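PDB 4W4T: MxaA from Stigmatella aurantiaca, which carries, in the terminal domain described here, an NADPH-binding reductase of the myxalamid polyketide and non-ribosomal peptide pathway, which releases the product as a primary alcohol. Local coordinates for residues I42-A47 / T180-L185. Residues are numbered along the deposited sequence; the frame is centred on the assembly and turned at random.
Sequences IALGKA and TRIKPL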
ATOM      1  N   ILE A  42     -34.671  -7.859  13.799  1.00 22.18           N
ATOM      2  CA  ILE A  42     -34.385  -6.444  13.989  1.00 22.88           C
ATOM      3  C   ILE A  42     -35.575  -5.656  13.460  1.00 23.57           C
ATOM      4  O   ILE A  42     -35.619  -5.241  12.295  1.00 23.27           O
ATOM      5  CB  ILE A  42     -33.076  -6.028  13.308  1.00 19.17           C
ATOM      6  CG1 ILE A  42     -31.925  -6.868  13.873  1.00 19.72           C
ATOM      7  CG2 ILE A  42     -32.823  -4.524  13.491  1.00 18.98           C
ATOM      8  CD1 ILE A  42     -30.596  -6.643  13.195  1.00 19.55           C
ATOM      9  N   ALA A  43     -36.560  -5.489  14.340  1.00 22.73           N
ATOM     10  CA  ALA A  43     -37.828  -4.856  14.009  1.00 23.35           C
ATOM     11  C   ALA A  43     -38.427  -4.284  15.289  1.00 22.19           C
ATOM     12  O   ALA A  43     -37.903  -4.518  16.367  1.00 23.25           O
ATOM     13  CB  ALA A  43     -38.770  -5.853  13.360  1.00 25.61           C
ATOM     14  N   LEU A  44     -39.509  -3.526  15.176  1.00 22.27           N
ATOM     15  CA  LEU A  44     -40.065  -2.864  16.346  1.00 24.51           C
ATOM     16  C   LEU A  44     -40.546  -3.914  17.354  1.00 26.44           C
ATOM     17  O   LEU A  44     -40.316  -3.777  18.554  1.00 25.10           O
ATOM     18  CB  LEU A  44     -41.208  -1.915  15.954  1.00 24.47           C
ATOM     19  CG  LEU A  44     -40.860  -0.742  15.023  1.00 25.55           C
ATOM     20  CD1 LEU A  44     -41.979   0.283  14.951  1.00 27.01           C
ATOM     21  CD2 LEU A  44     -39.564  -0.075  15.448  1.00 24.80           C
ATOM     22  N   GLY A  45     -41.178  -4.969  16.850  1.00 25.56           N
ATOM     23  CA  GLY A  45     -41.697  -6.026  17.701  1.00 27.82           C
ATOM     24  C   GLY A  45     -42.515  -5.459  18.847  1.00 30.91           C
ATOM     25  O   GLY A  45     -43.429  -4.668  18.621  1.00 28.21           O
ATOM     26  N   LYS A  46     -42.145  -5.835  20.070  1.00 30.67           N
ATOM     27  CA  LYS A  46     -42.827  -5.400  21.284  1.00 30.65           C
ATOM     28  C   LYS A  46     -42.053  -4.324  22.029  1.00 28.58           C
ATOM     29  O   LYS A  46     -42.386  -3.999  23.165  1.00 26.55           O
ATOM     30  CB  LYS A  46     -43.051  -6.587  22.229  1.00 34.24           C
ATOM     31  CG  LYS A  46     -43.821  -7.746  21.622  1.00 39.85           C
ATOM     32  CD  LYS A  46     -45.274  -7.370  21.359  1.00 48.77           C
ATOM     33  CE  LYS A  46     -45.690  -7.712  19.932  1.00 57.04           C
ATOM     34  NZ  LYS A  46     -44.886  -8.832  19.353  1.00 59.05           N
ATOM     35  N   ALA A  47     -41.016  -3.768  21.406  1.00 25.33           N
ATOM     36  CA  ALA A  47     -40.190  -2.786  22.094  1.00 24.08           C
ATOM     37  C   ALA A  47     -41.015  -1.566  22.508  1.00 22.15           C
ATOM     38  O   ALA A  47     -41.991  -1.215  21.845  1.00 24.01           O
ATOM     39  CB  ALA A  47     -39.012  -2.361  21.215  1.00 22.24           C
ATOM     40  N   THR A 180     -35.410  -3.753  23.554  1.00 18.87           N
ATOM     41  CA  THR A 180     -36.013  -3.243  24.779  1.00 18.82           C
ATOM     42  C   THR A 180     -36.959  -2.091  24.480  1.00 21.53           C
ATOM     43  O   THR A 180     -38.171  -2.200  24.668  1.00 23.15           O
ATOM     44  CB  THR A 180     -34.943  -2.768  25.779  1.00 18.04           C
ATOM     45  OG1 THR A 180     -34.030  -3.840  26.051  1.00 18.36           O
ATOM     46  CG2 THR A 180     -35.591  -2.317  27.079  1.00 19.98           C
ATOM     47  N   ARG A 181     -36.394  -0.987  24.009  1.00 18.86           N
ATOM     48  CA  ARG A 181     -37.181   0.192  23.664  1.00 20.49           C
ATOM     49  C   ARG A 181     -36.574   0.923  22.470  1.00 18.62           C
ATOM     50  O   ARG A 181     -35.356   0.951  22.298  1.00 16.50           O
ATOM     51  CB  ARG A 181     -37.302   1.133  24.854  1.00 20.13           C
ATOM     52  CG  ARG A 181     -35.990   1.651  25.421  1.00 21.12           C
ATOM     53  CD  ARG A 181     -36.313   2.478  26.661  1.00 23.00           C
ATOM     54  NE  ARG A 181     -35.174   3.147  27.261  1.00 19.48           N
ATOM     55  CZ  ARG A 181     -34.789   4.375  26.935  1.00 21.87           C
ATOM     56  NH1 ARG A 181     -35.449   5.035  25.994  1.00 22.61           N
ATOM     57  NH2 ARG A 181     -33.758   4.937  27.545  1.00 18.82           N
ATOM     58  N   ILE A 182     -37.449   1.497  21.655  1.00 17.72           N
ATOM     59  CA  ILE A 182     -37.060   2.133  20.397  1.00 20.58           C
ATOM     60  C   ILE A 182     -36.153   3.333  20.592  1.00 18.65           C
ATOM     61  O   ILE A 182     -36.401   4.191  21.445  1.00 19.18           O
ATOM     62  CB  ILE A 182     -38.305   2.565  19.598  1.00 18.28           C
ATOM     63  CG1 ILE A 182     -39.179   1.352  19.296  1.00 20.31           C
ATOM     64  CG2 ILE A 182     -37.903   3.296  18.295  1.00 20.88           C
ATOM     65  CD1 ILE A 182     -38.389   0.178  18.753  1.00 23.11           C
ATOM     66  N   LYS A 183     -35.086   3.386  19.793  1.00 15.68           N
ATOM     67  CA  LYS A 183     -34.128   4.470  19.856  1.00 17.23           C
ATOM     68  C   LYS A 183     -33.920   5.075  18.468  1.00 16.90           C
ATOM     69  O   LYS A 183     -33.432   4.400  17.560  1.00 15.77           O
ATOM     70  CB  LYS A 183     -32.790   3.982  20.423  1.00 16.49           C
ATOM     71  CG  LYS A 183     -32.918   3.206  21.726  1.00 16.05           C
ATOM     72  CD  LYS A 183     -31.580   2.649  22.181  1.00 15.59           C
ATOM     73  CE  LYS A 183     -31.750   1.661  23.373  1.00 16.98           C
ATOM     74  NZ  LYS A 183     -32.618   0.496  23.022  1.00 14.38           N
ATOM     75  N   PRO A 184     -34.293   6.349  18.298  1.00 17.52           N
ATOM     76  CA  PRO A 184     -34.001   6.989  17.012  1.00 14.38           C
ATOM     77  C   PRO A 184     -32.517   6.923  16.674  1.00 14.59           C
ATOM     78  O   PRO A 184     -31.634   6.983  17.554  1.00 15.14           O
ATOM     79  CB  PRO A 184     -34.459   8.435  17.226  1.00 17.85           C
ATOM     80  CG  PRO A 184     -35.570   8.306  18.229  1.00 19.40           C
ATOM     81  CD  PRO A 184     -35.102   7.214  19.172  1.00 17.95           C
ATOM     82  N   LEU A 185     -32.258   6.791  15.379  1.00 14.69           N
ATOM     83  CA  LEU A 185     -30.915   6.602  14.881  1.00 13.34           C
ATOM     84  C   LEU A 185     -30.537   7.688  13.883  1.00 14.02           C
ATOM     85  O   LEU A 185     -31.198   7.861  12.866  1.00 16.93           O
ATOM     86  CB  LEU A 185     -30.789   5.235  14.224  1.00 12.80           C
ATOM     87  CG  LEU A 185     -29.504   5.081  13.409  1.00 13.07           C
ATOM     88  CD1 LEU A 185     -28.286   5.059  14.328  1.00 13.28           C
ATOM     89  CD2 LEU A 185     -29.584   3.839  12.553  1.00 14.64           C
TER
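I182 meets L44 and A47 chiefly through the methyl CD1, with CG1 behind it. L44 CD2 lies 3.5 Å from I182 CD1, the two side chains crossing at about a right angle, and A47 CB touches I182 CD1 at 3.6 Å. The I182 torsions explain this reach: CG1 stands anti to the carbonyl carbon (chi1 -59°), and the bend at chi2 (-48°) turns CD1 to L44 and A47, while CG2 takes the branch anti to the backbone N. Replacing I182 by an alanine would probably leave L44 CD2 and A47 CB without their shared apolar partner and open a gap between the loops. Beside this cluster, A47 CA approaches T180 O at 3.3 Å in a CA-H...O contact, bent at the hydrogen (127°). A47 is delivered by a type II' beta turn, L44 to A47, closed by the backbone hydrogen bond from A47 N to L44 O (2.9 Å), with G45 at positive phi. Next along the chain, L48 shares backbone hydrogen bonds with T180 and I182, and P50 also packs on I182.

Polar side chains tie 180-185 to its own domain: K183 NZ donates to R181 O at 2.9 Å, in the carbonyl plane, and to the carbonyls of S140 and, in helix 159-177, L176; R181 forms a salt bridge with D144, and T180 OG1 bonds to S140. The contact thus joins the loops leading into strands 57-61 and 185-188, at the N-terminal ends of the strands of the parallel Rossmann-type sheet, opposite the NADPH-binding loop that follows strand 57-61.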